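Local coordinates for protein beta-galactosidase (Bacillus circulans subsp. alkalophilus, PDB 3TTY) that hydrolyses beta-galactosides to release galactose, using a pocket at the mouth of a TIM barrel in a three-subunit glycoside hydrolase, at residues A[274-279]-A[285-290]; A[306-311]-A[320-325]; A[342-347]-A[374-379]. All coordinates share one frame; numbering follows the deposited sequence.

Contact 1: A[274-279]-A[285-290]. With GLA (alpha-D-galactopyranose), chain H.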
loop_
_atom_site.group_PDB
_atom_site.type_symbol
_atom_site.label_atom_id
_atom_site.label_comp_id
_atom_site.label_asym_id
_atom_site.label_seq_id
_atom_site.Cartn_x
_atom_site.Cartn_y
_atom_site.Cartn_z
ATOM N N TRP A 274 -1.768 -29.179 -14.453
ATOM C CA TRP A 274 -1.949 -27.858 -13.860
ATOM C C TRP A 274 -2.990 -27.831 -12.764
ATOM O O TRP A 274 -3.729 -28.797 -12.561
ATOM C CB TRP A 274 -2.208 -26.791 -14.940
ATOM C CG TRP A 274 -3.639 -26.474 -15.301
ATOM C CD1 TRP A 274 -4.517 -27.261 -16.007
ATOM C CD2 TRP A 274 -4.330 -25.243 -15.040
ATOM N NE1 TRP A 274 -5.718 -26.601 -16.176
ATOM C CE2 TRP A 274 -5.629 -25.362 -15.593
ATOM C CE3 TRP A 274 -3.981 -24.055 -14.385
ATOM C CZ2 TRP A 274 -6.574 -24.340 -15.509
ATOM C CZ3 TRP A 274 -4.926 -23.036 -14.300
ATOM C CH2 TRP A 274 -6.207 -23.190 -14.854
ATOM N N ASP A 275 -3.030 -26.708 -12.061
ATOM C CA ASP A 275 -3.809 -26.572 -10.846
ATOM C C ASP A 275 -4.809 -25.431 -11.024
ATOM O O ASP A 275 -4.437 -24.262 -11.055
ATOM C CB ASP A 275 -2.870 -26.315 -9.655
ATOM C CG ASP A 275 -1.746 -27.373 -9.536
ATOM O OD1 ASP A 275 -1.936 -28.526 -9.982
ATOM O OD2 ASP A 275 -0.668 -27.054 -8.986
ATOM N N ASN A 276 -6.085 -25.783 -11.142
ATOM C CA ASN A 276 -7.126 -24.809 -11.469
ATOM C C ASN A 276 -7.966 -24.386 -10.266
ATOM O O ASN A 276 -8.755 -25.178 -9.726
ATOM C CB ASN A 276 -8.029 -25.356 -12.577
ATOM C CG ASN A 276 -9.180 -24.434 -12.891
ATOM O OD1 ASN A 276 -10.292 -24.880 -13.193
ATOM N ND2 ASN A 276 -8.931 -23.138 -12.810
ATOM N N TYR A 277 -7.785 -23.130 -9.865
ATOM C CA TYR A 277 -8.459 -22.567 -8.697
ATOM C C TYR A 277 -9.175 -21.263 -9.017
ATOM O O TYR A 277 -8.671 -20.182 -8.713
ATOM C CB TYR A 277 -7.458 -22.346 -7.564
ATOM C CG TYR A 277 -6.923 -23.649 -6.997
ATOM C CD1 TYR A 277 -7.599 -24.314 -5.982
ATOM C CD2 TYR A 277 -5.753 -24.220 -7.491
ATOM C CE1 TYR A 277 -7.116 -25.509 -5.465
ATOM C CE2 TYR A 277 -5.266 -25.411 -6.981
ATOM C CZ TYR A 277 -5.954 -26.049 -5.970
ATOM O OH TYR A 277 -5.481 -27.238 -5.463
ATOM N N PRO A 278 -10.350 -21.356 -9.652
ATOM C CA PRO A 278 -11.073 -20.115 -9.932
ATOM C C PRO A 278 -11.730 -19.638 -8.665
ATOM O O PRO A 278 -12.124 -20.470 -7.842
ATOM C CB PRO A 278 -12.152 -20.541 -10.938
ATOM C CG PRO A 278 -11.705 -21.859 -11.471
ATOM C CD PRO A 278 -10.952 -22.510 -10.332
ATOM N N SER A 279 -11.842 -18.325 -8.509
ATOM C CA SER A 279 -12.667 -17.748 -7.456
ATOM C C SER A 279 -14.121 -17.622 -7.915
ATOM O O SER A 279 -14.420 -17.726 -9.100
ATOM C CB SER A 279 -12.118 -16.379 -7.041
ATOM O OG SER A 279 -10.879 -16.536 -6.365
ATOM N N SER A 285 -15.081 -17.710 -18.853
ATOM C CA SER A 285 -14.351 -17.762 -20.120
ATOM C C SER A 285 -12.844 -17.653 -19.880
ATOM O O SER A 285 -12.039 -18.124 -20.690
ATOM C CB SER A 285 -14.817 -16.655 -21.066
ATOM O OG SER A 285 -14.585 -15.371 -20.511
ATOM N N PHE A 286 -12.467 -17.038 -18.763
ATOM C CA PHE A 286 -11.066 -16.991 -18.396
ATOM C C PHE A 286 -10.526 -18.354 -17.969
ATOM O O PHE A 286 -9.457 -18.764 -18.426
ATOM C CB PHE A 286 -10.772 -15.956 -17.303
ATOM C CG PHE A 286 -9.316 -15.897 -16.939
ATOM C CD1 PHE A 286 -8.431 -15.145 -17.697
ATOM C CD2 PHE A 286 -8.820 -16.639 -15.880
ATOM C CE1 PHE A 286 -7.076 -15.113 -17.388
ATOM C CE2 PHE A 286 -7.467 -16.607 -15.562
ATOM C CZ PHE A 286 -6.594 -15.845 -16.322
ATOM N N THR A 287 -11.228 -19.064 -17.088
ATOM C CA THR A 287 -10.696 -20.370 -16.711
ATOM C C THR A 287 -10.707 -21.324 -17.918
ATOM O O THR A 287 -9.832 -22.176 -18.048
ATOM C CB THR A 287 -11.279 -20.968 -15.370
ATOM O OG1 THR A 287 -11.907 -22.242 -15.602
ATOM C CG2 THR A 287 -12.226 -20.029 -14.698
ATOM N N ALA A 288 -11.647 -21.138 -18.837
ATOM C CA ALA A 288 -11.617 -21.894 -20.091
ATOM C C ALA A 288 -10.356 -21.551 -20.908
ATOM O O ALA A 288 -9.684 -22.430 -21.464
ATOM C CB ALA A 288 -12.880 -21.619 -20.912
ATOM N N MET A 289 -10.038 -20.263 -20.980
ATOM C CA MET A 289 -8.835 -19.822 -21.675
ATOM C C MET A 289 -7.571 -20.431 -21.046
ATOM O O MET A 289 -6.620 -20.773 -21.757
ATOM C CB MET A 289 -8.752 -18.285 -21.712
ATOM C CG MET A 289 -7.695 -17.755 -22.678
ATOM S SD MET A 289 -7.547 -15.962 -22.702
ATOM C CE MET A 289 -7.242 -15.617 -20.969
ATOM N N ALA A 290 -7.568 -20.585 -19.723
ATOM C CA ALA A 290 -6.432 -21.216 -19.039
ATOM C C ALA A 290 -6.271 -22.725 -19.335
ATOM O O ALA A 290 -5.160 -23.193 -19.603
ATOM C CB ALA A 290 -6.480 -20.947 -17.522
HETATM C C1 GLA H . -1.437 -25.415 -5.065
HETATM C C2 GLA H . -0.475 -26.462 -4.450
HETATM C C3 GLA H . -1.182 -27.440 -3.495
HETATM C C4 GLA H . -2.036 -26.619 -2.541
HETATM C C5 GLA H . -2.970 -25.708 -3.344
HETATM C C6 GLA H . -3.872 -24.951 -2.362
HETATM O O1 GLA H . -2.366 -25.923 -6.040
HETATM O O2 GLA H . 0.168 -27.203 -5.475
HETATM O O3 GLA H . -0.244 -28.209 -2.723
HETATM O O4 GLA H . -1.136 -25.823 -1.780
HETATM O O5 GLA H . -2.186 -24.747 -4.060
HETATM O O6 GLA H . -4.998 -24.396 -3.055
#
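Trp274, Asn276 and Pro278 meet Thr287 and Ala290 in a buried, mainly apolar strand-to-helix contact on the outer side of the TIM barrel. Strand 273-275 runs out into a loop, the chain turns, and helix 284-296 comes back along the strand as the first half of a beta-alpha-beta crossover to strand 303-307. Alternate residues of 274-278 supply the helix-facing side chains. At the strand, the far corner of the indole does the touching: Trp274 CH2 lies 3.5 Å from Ala290 CB, and the methyl meets the ring obliquely. One face of the same indole is covered by Asn276 CB, 3.4 Å above the ring plane and offset toward the rim, while NE1 is taken by His291 one residue further along the helix. At the loop, the methyl Thr287 CG2 packs 3.7 Å from Pro278 CG, the two side chains crossing at about a right angle. Between these apolar touches Asn276 reaches the threonine with its CG anti to the backbone N (chi1 176°), but Asn276 OD1 stays 3.9 Å from Thr287 OG1, and no hydrogen bond crosses the contact. That hydroxyl has a weak hydrogen bond to Gln333 instead. The intervening residues serve the galactose pocket. Tyr277, pointing away from the helix, offers one ring face to the exocyclic hydroxyl, with GLA O6 3.3 Å above its plane near the rim, and its CE2 comes within 3.1 Å of GLA O1. Asp275 OD2 approaches the same O1 at 3.6 Å. A few apolar touches thus pack the helix against the strand end, while the alternate residues bring a carboxylate and a phenol ring to the sugar side, with Tyr277 OH hydrogen-bonded to Glu307.

Contact 2: A[306-311]-A[320-325]. With GLA (alpha-D-galactopyranose), chain H.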
loop_
_atom_site.group_PDB
_atom_site.type_symbol
_atom_site.label_atom_id
_atom_site.label_comp_id
_atom_site.label_asym_id
_atom_site.label_seq_id
_atom_site.Cartn_x
_atom_site.Cartn_y
_atom_site.Cartn_z
ATOM N N MET A 306 -4.223 -31.591 -12.440
ATOM C CA MET A 306 -3.575 -32.197 -11.283
ATOM C C MET A 306 -4.315 -31.787 -10.023
ATOM O O MET A 306 -4.440 -32.577 -9.094
ATOM C CB MET A 306 -2.099 -31.791 -11.203
ATOM C CG MET A 306 -1.316 -32.420 -10.053
ATOM S SD MET A 306 -1.002 -34.182 -10.268
ATOM C CE MET A 306 0.040 -34.182 -11.734
ATOM N N GLU A 307 -4.806 -30.550 -9.991
ATOM C CA GLU A 307 -5.571 -30.083 -8.837
ATOM C C GLU A 307 -6.715 -29.128 -9.157
ATOM O O GLU A 307 -6.755 -28.476 -10.208
ATOM C CB GLU A 307 -4.680 -29.380 -7.811
ATOM C CG GLU A 307 -3.403 -30.076 -7.423
ATOM C CD GLU A 307 -2.527 -29.137 -6.626
ATOM O OE1 GLU A 307 -3.109 -28.254 -5.968
ATOM O OE2 GLU A 307 -1.276 -29.262 -6.657
ATOM N N GLN A 308 -7.615 -29.047 -8.188
ATOM C CA GLN A 308 -8.714 -28.101 -8.111
ATOM C C GLN A 308 -9.278 -28.432 -6.733
ATOM O O GLN A 308 -9.061 -29.538 -6.227
ATOM C CB GLN A 308 -9.775 -28.365 -9.194
ATOM C CG GLN A 308 -10.491 -29.715 -9.060
ATOM C CD GLN A 308 -11.591 -29.938 -10.103
ATOM O OE1 GLN A 308 -11.930 -29.050 -10.875
ATOM N NE2 GLN A 308 -12.147 -31.136 -10.117
ATOM N N THR A 309 -9.979 -27.510 -6.094
ATOM C CA THR A 309 -10.577 -27.875 -4.817
ATOM C C THR A 309 -11.929 -28.565 -5.036
ATOM O O THR A 309 -12.653 -28.232 -5.979
ATOM C CB THR A 309 -10.726 -26.672 -3.876
ATOM O OG1 THR A 309 -11.502 -27.060 -2.741
ATOM C CG2 THR A 309 -11.410 -25.521 -4.580
ATOM N N PRO A 310 -12.255 -29.559 -4.197
ATOM C CA PRO A 310 -13.617 -30.121 -4.249
ATOM C C PRO A 310 -14.671 -29.172 -3.657
ATOM O O PRO A 310 -15.864 -29.372 -3.886
ATOM C CB PRO A 310 -13.508 -31.418 -3.424
ATOM C CG PRO A 310 -12.261 -31.288 -2.630
ATOM C CD PRO A 310 -11.331 -30.384 -3.393
ATOM N N GLY A 311 -14.234 -28.156 -2.912
ATOM C CA GLY A 311 -15.142 -27.173 -2.338
ATOM C C GLY A 311 -14.552 -25.767 -2.276
ATOM O O GLY A 311 -14.491 -25.060 -3.286
ATOM N N SER A 320 -15.508 -18.756 -0.556
ATOM C CA SER A 320 -16.877 -19.062 -0.934
ATOM C C SER A 320 -16.996 -20.516 -1.389
ATOM O O SER A 320 -16.102 -21.060 -2.043
ATOM C CB SER A 320 -17.354 -18.090 -2.024
ATOM O OG SER A 320 -16.459 -18.106 -3.131
ATOM N N ALA A 321 -18.094 -21.155 -1.013
ATOM C CA ALA A 321 -18.321 -22.547 -1.385
ATOM C C ALA A 321 -18.669 -22.615 -2.870
ATOM O O ALA A 321 -19.241 -21.668 -3.416
ATOM C CB ALA A 321 -19.449 -23.132 -0.541
ATOM N N LYS A 322 -18.285 -23.705 -3.529
ATOM C CA LYS A 322 -18.807 -24.014 -4.857
ATOM C C LYS A 322 -20.255 -24.446 -4.668
ATOM O O LYS A 322 -20.515 -25.405 -3.942
ATOM C CB LYS A 322 -18.013 -25.163 -5.505
ATOM C CG LYS A 322 -16.593 -24.798 -5.918
ATOM C CD LYS A 322 -15.805 -25.968 -6.534
ATOM C CE LYS A 322 -14.459 -25.483 -7.104
ATOM N NZ LYS A 322 -13.593 -26.543 -7.731
ATOM N N ARG A 323 -21.194 -23.745 -5.302
ATOM C CA ARG A 323 -22.605 -24.095 -5.168
ATOM C C ARG A 323 -22.852 -25.487 -5.744
ATOM O O ARG A 323 -22.047 -26.002 -6.522
ATOM C CB ARG A 323 -23.524 -23.079 -5.880
ATOM C CG ARG A 323 -23.208 -21.606 -5.700
ATOM C CD ARG A 323 -23.545 -21.016 -4.347
ATOM N NE ARG A 323 -22.335 -20.868 -3.553
ATOM C CZ ARG A 323 -22.168 -20.008 -2.549
ATOM N NH1 ARG A 323 -23.134 -19.182 -2.194
ATOM N NH2 ARG A 323 -21.009 -19.976 -1.899
ATOM N N PRO A 324 -23.980 -26.105 -5.365
ATOM C CA PRO A 324 -24.313 -27.456 -5.826
ATOM C C PRO A 324 -24.118 -27.631 -7.331
ATOM O O PRO A 324 -24.639 -26.834 -8.101
ATOM C CB PRO A 324 -25.800 -27.579 -5.467
ATOM C CG PRO A 324 -25.947 -26.734 -4.258
ATOM C CD PRO A 324 -24.989 -25.578 -4.427
ATOM N N GLY A 325 -23.386 -28.670 -7.730
ATOM C CA GLY A 325 -23.162 -28.961 -9.132
ATOM C C GLY A 325 -21.993 -28.201 -9.758
ATOM O O GLY A 325 -21.539 -28.545 -10.852
HETATM C C1 GLA H . -1.437 -25.415 -5.065
HETATM C C2 GLA H . -0.475 -26.462 -4.450
HETATM C C3 GLA H . -1.182 -27.440 -3.495
HETATM C C4 GLA H . -2.036 -26.619 -2.541
HETATM C C5 GLA H . -2.970 -25.708 -3.344
HETATM C C6 GLA H . -3.872 -24.951 -2.362
HETATM O O1 GLA H . -2.366 -25.923 -6.040
HETATM O O2 GLA H . 0.168 -27.203 -5.475
HETATM O O3 GLA H . -0.244 -28.209 -2.723
HETATM O O4 GLA H . -1.136 -25.823 -1.780
HETATM O O5 GLA H . -2.186 -24.747 -4.060
HETATM O O6 GLA H . -4.998 -24.396 -3.055
HETATM O O HOH W 1 -14.347 -28.296 -9.839
HETATM O O HOH W 2 -10.670 -25.368 -7.745
#
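Lys322 NZ is gripped by three oxygens: Thr309 O at 2.6 Å and two waters that accept from it. The bond to Thr309 O lies in the carbonyl plane, with a C=O...N angle of 154°. Water 1, 2.8 Å from Lys322 NZ, passes a weak bond on to Gln308 OE1, whose amide nitrogen is held by Ser331. Water 2 stands 3.2 Å from Lys322 NZ and also accepts from the backbone Thr309 N, so the ammonium takes hold of Thr309 both directly and through solvent. A fully extended chain brings it there, running antiparallel alongside the Thr309 side chain, with Lys322 CG 3.4 Å from Gly311 O and Lys322 CE 4.0 Å from Thr309 CG2. Replacing the lysine with a methionine would probably leave Thr309 O without its lysine donor and take from both waters the ammonium they share. The turn at 309-311 is an ST turn: Thr309 OG1 accepts from Gly311 N at 2.9 Å and is also bonded to Val312 O. It follows strand 303-307 of the TIM barrel, on which Glu307 receives a hydrogen bond from the galactose, GLA O2 to Glu307 OE2 at 2.8 Å. Beyond the lysine, Arg323 folds back to grip Ala321 O side-on with NE and NH2, and forms salt bridges to Asp518 and Asp564 of a second subunit.

Contact 3: A[342-347]-A[374-379]. With GLA (alpha-D-galactopyranose), chain H.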
loop_
_atom_site.group_PDB
_atom_site.type_symbol
_atom_site.label_atom_id
_atom_site.label_comp_id
_atom_site.label_asym_id
_atom_site.label_seq_id
_atom_site.Cartn_x
_atom_site.Cartn_y
_atom_site.Cartn_z
ATOM N N VAL A 342 -9.237 -35.790 -13.850
ATOM C CA VAL A 342 -9.691 -34.778 -12.901
ATOM C C VAL A 342 -9.279 -35.147 -11.478
ATOM O O VAL A 342 -9.738 -36.136 -10.902
ATOM C CB VAL A 342 -11.206 -34.392 -13.032
ATOM C CG1 VAL A 342 -11.816 -34.931 -14.312
ATOM C CG2 VAL A 342 -11.984 -34.800 -11.820
ATOM N N MET A 343 -8.375 -34.346 -10.930
ATOM C CA MET A 343 -7.784 -34.638 -9.641
ATOM C C MET A 343 -7.840 -33.415 -8.730
ATOM O O MET A 343 -7.889 -32.274 -9.204
ATOM C CB MET A 343 -6.368 -35.155 -9.840
ATOM C CG MET A 343 -6.356 -36.422 -10.669
ATOM S SD MET A 343 -4.792 -36.868 -11.440
ATOM C CE MET A 343 -3.685 -37.038 -10.034
ATOM N N PHE A 344 -7.863 -33.670 -7.425
ATOM C CA PHE A 344 -8.110 -32.638 -6.423
ATOM C C PHE A 344 -6.882 -32.355 -5.579
ATOM O O PHE A 344 -6.024 -33.229 -5.384
ATOM C CB PHE A 344 -9.188 -33.112 -5.417
ATOM C CG PHE A 344 -10.550 -33.342 -6.016
ATOM C CD1 PHE A 344 -11.335 -32.269 -6.431
ATOM C CD2 PHE A 344 -11.061 -34.633 -6.126
ATOM C CE1 PHE A 344 -12.593 -32.469 -6.975
ATOM C CE2 PHE A 344 -12.327 -34.852 -6.671
ATOM C CZ PHE A 344 -13.095 -33.765 -7.097
ATOM N N PHE A 345 -6.825 -31.142 -5.035
ATOM C CA PHE A 345 -6.219 -30.974 -3.723
ATOM C C PHE A 345 -7.374 -30.739 -2.746
ATOM O O PHE A 345 -8.203 -29.863 -2.994
ATOM C CB PHE A 345 -5.248 -29.790 -3.665
ATOM C CG PHE A 345 -4.520 -29.681 -2.349
ATOM C CD1 PHE A 345 -3.288 -30.302 -2.165
ATOM C CD2 PHE A 345 -5.082 -28.996 -1.284
ATOM C CE1 PHE A 345 -2.617 -30.228 -0.946
ATOM C CE2 PHE A 345 -4.420 -28.913 -0.056
ATOM C CZ PHE A 345 -3.186 -29.531 0.109
ATOM N N GLN A 346 -7.485 -31.526 -1.674
ATOM C CA GLN A 346 -6.777 -32.785 -1.483
ATOM C C GLN A 346 -7.825 -33.817 -1.048
ATOM O O GLN A 346 -8.998 -33.481 -0.894
ATOM C CB GLN A 346 -5.671 -32.655 -0.430
ATOM C CG GLN A 346 -6.124 -32.073 0.916
ATOM C CD GLN A 346 -5.002 -32.067 1.959
ATOM O OE1 GLN A 346 -4.232 -33.017 2.049
ATOM N NE2 GLN A 346 -4.909 -30.986 2.747
ATOM N N LEU A 347 -7.411 -35.065 -0.843
ATOM C CA LEU A 347 -8.366 -36.129 -0.539
ATOM C C LEU A 347 -8.901 -36.103 0.912
ATOM O O LEU A 347 -10.039 -36.499 1.167
ATOM C CB LEU A 347 -7.790 -37.497 -0.917
ATOM C CG LEU A 347 -7.451 -37.647 -2.399
ATOM C CD1 LEU A 347 -7.214 -39.097 -2.773
ATOM C CD2 LEU A 347 -8.581 -37.049 -3.247
ATOM N N ARG A 374 -20.824 -36.207 -1.472
ATOM C CA ARG A 374 -21.801 -36.763 -2.399
ATOM C C ARG A 374 -21.577 -36.268 -3.816
ATOM O O ARG A 374 -21.707 -37.035 -4.775
ATOM C CB ARG A 374 -23.224 -36.430 -1.946
ATOM C CG ARG A 374 -23.567 -37.016 -0.583
ATOM C CD ARG A 374 -24.945 -36.578 -0.142
ATOM N NE ARG A 374 -25.191 -36.944 1.248
ATOM C CZ ARG A 374 -25.386 -36.064 2.221
ATOM N NH1 ARG A 374 -25.381 -34.766 1.947
ATOM N NH2 ARG A 374 -25.606 -36.484 3.462
ATOM N N GLU A 375 -21.238 -34.988 -3.950
ATOM C CA GLU A 375 -20.974 -34.408 -5.263
ATOM C C GLU A 375 -19.710 -35.017 -5.861
ATOM O O GLU A 375 -19.639 -35.264 -7.063
ATOM C CB GLU A 375 -20.896 -32.886 -5.192
ATOM C CG GLU A 375 -22.216 -32.233 -4.758
ATOM C CD GLU A 375 -22.242 -30.730 -4.963
ATOM O OE1 GLU A 375 -21.631 -30.238 -5.947
ATOM O OE2 GLU A 375 -22.883 -30.038 -4.139
ATOM N N CYS A 376 -18.724 -35.289 -5.019
ATOM C CA CYS A 376 -17.535 -35.982 -5.477
ATOM C C CYS A 376 -17.881 -37.407 -5.922
ATOM O O CYS A 376 -17.385 -37.877 -6.952
ATOM C CB CYS A 376 -16.451 -35.997 -4.392
ATOM S SG CYS A 376 -15.722 -34.354 -4.071
ATOM N N ALA A 377 -18.733 -38.081 -5.149
ATOM C CA ALA A 377 -19.073 -39.473 -5.425
ATOM C C ALA A 377 -19.793 -39.566 -6.754
ATOM O O ALA A 377 -19.489 -40.425 -7.575
ATOM C CB ALA A 377 -19.938 -40.059 -4.306
ATOM N N GLU A 378 -20.731 -38.653 -6.961
ATOM C CA GLU A 378 -21.530 -38.620 -8.176
ATOM C C GLU A 378 -20.639 -38.487 -9.410
ATOM O O GLU A 378 -20.809 -39.217 -10.382
ATOM C CB GLU A 378 -22.542 -37.465 -8.113
ATOM C CG GLU A 378 -23.385 -37.299 -9.372
ATOM C CD GLU A 378 -24.098 -35.938 -9.462
ATOM O OE1 GLU A 378 -25.134 -35.858 -10.167
ATOM O OE2 GLU A 378 -23.624 -34.949 -8.853
ATOM N N LEU A 379 -19.697 -37.548 -9.367
ATOM C CA LEU A 379 -18.774 -37.328 -10.476
ATOM C C LEU A 379 -17.913 -38.565 -10.649
ATOM O O LEU A 379 -17.706 -39.041 -11.766
ATOM C CB LEU A 379 -17.872 -36.135 -10.179
ATOM C CG LEU A 379 -17.288 -35.281 -11.299
ATOM C CD1 LEU A 379 -15.995 -34.646 -10.788
ATOM C CD2 LEU A 379 -17.051 -36.051 -12.583
HETATM C C1 GLA H . -1.437 -25.415 -5.065
HETATM C C2 GLA H . -0.475 -26.462 -4.450
HETATM C C3 GLA H . -1.182 -27.440 -3.495
HETATM C C4 GLA H . -2.036 -26.619 -2.541
HETATM C C5 GLA H . -2.970 -25.708 -3.344
HETATM C C6 GLA H . -3.872 -24.951 -2.362
HETATM O O1 GLA H . -2.366 -25.923 -6.040
HETATM O O2 GLA H . 0.168 -27.203 -5.475
HETATM O O3 GLA H . -0.244 -28.209 -2.723
HETATM O O4 GLA H . -1.136 -25.823 -1.780
HETATM O O5 GLA H . -2.186 -24.747 -4.060
HETATM O O6 GLA H . -4.998 -24.396 -3.055
#
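Phe344 and Cys376 meet obliquely. The sulfur Cys376 SG sits 4.7 Å from the centroid of the Phe344 ring and 36° off its normal, so it is neither squarely over the ring nor in its plane, and the closest ring atom is Phe344 CZ at 4.1 Å. Both side chains already point across from their backbones; with CG and SG anti to the carbonyl carbon (chi1 -64° for Phe344, -69° for Cys376), ring and sulfur meet between strand and helix. Two residues back on the strand and one turn on along the helix, Val342 and Leu379 make the second touch, methyl to methyl, with Val342 CG2 4.1 Å from Leu379 CD1 and the side chains crossing at a slant. Neither pair involves a hydrogen bond, and the spacing is that of ordinary van der Waals packing. Neighbours also pack here: Tyr11 from strand 10-14 meets the Phe344 ring and touches Leu379, and Met327 from helix 326-336 touches both as well. Phe345 is turned the other way, into the galactose pocket. One face of its ring lies beneath the sugar, with GLA C4 3.8 Å above the plane and over its centre; the opposite face is backed by Gln346 CB at 3.6 Å, again over the centre. The ring is therefore sandwiched between the sugar and Gln346 CB, the residue that follows it through a cis peptide bond. A galactose carbon resting on an aromatic face is the familiar platform of sugar-binding sites, and here it stands at the end of the last barrel strand, 339-344, whose outward residues pack on helix 371-386, the closing helix of the TIM barrel.

Three neighbouring strands of one parallel barrel, 273-275, 303-307 and 339-344, carry the first segments of contacts 1, 2 and 3, and each of these segments brings at least one residue to the same galactose. Contact 1 joins contact 2 through Trp274 O and Met306 N, 2.8 Å apart, and through Tyr277 OH, 2.6 Å from Glu307 OE1. Contacts 2 and 3, with centres about 9 Å apart, are tied by Gln308 O to Phe345 N at 3.0 Å, and on the outer side by Gly325 N to Glu375 OE1, also 3.0 Å. Contacts 1 and 3 lie farther apart, about 17 Å between centres, yet Tyr277 OH packs 3.1 Å from Phe345 CB beside the sugar.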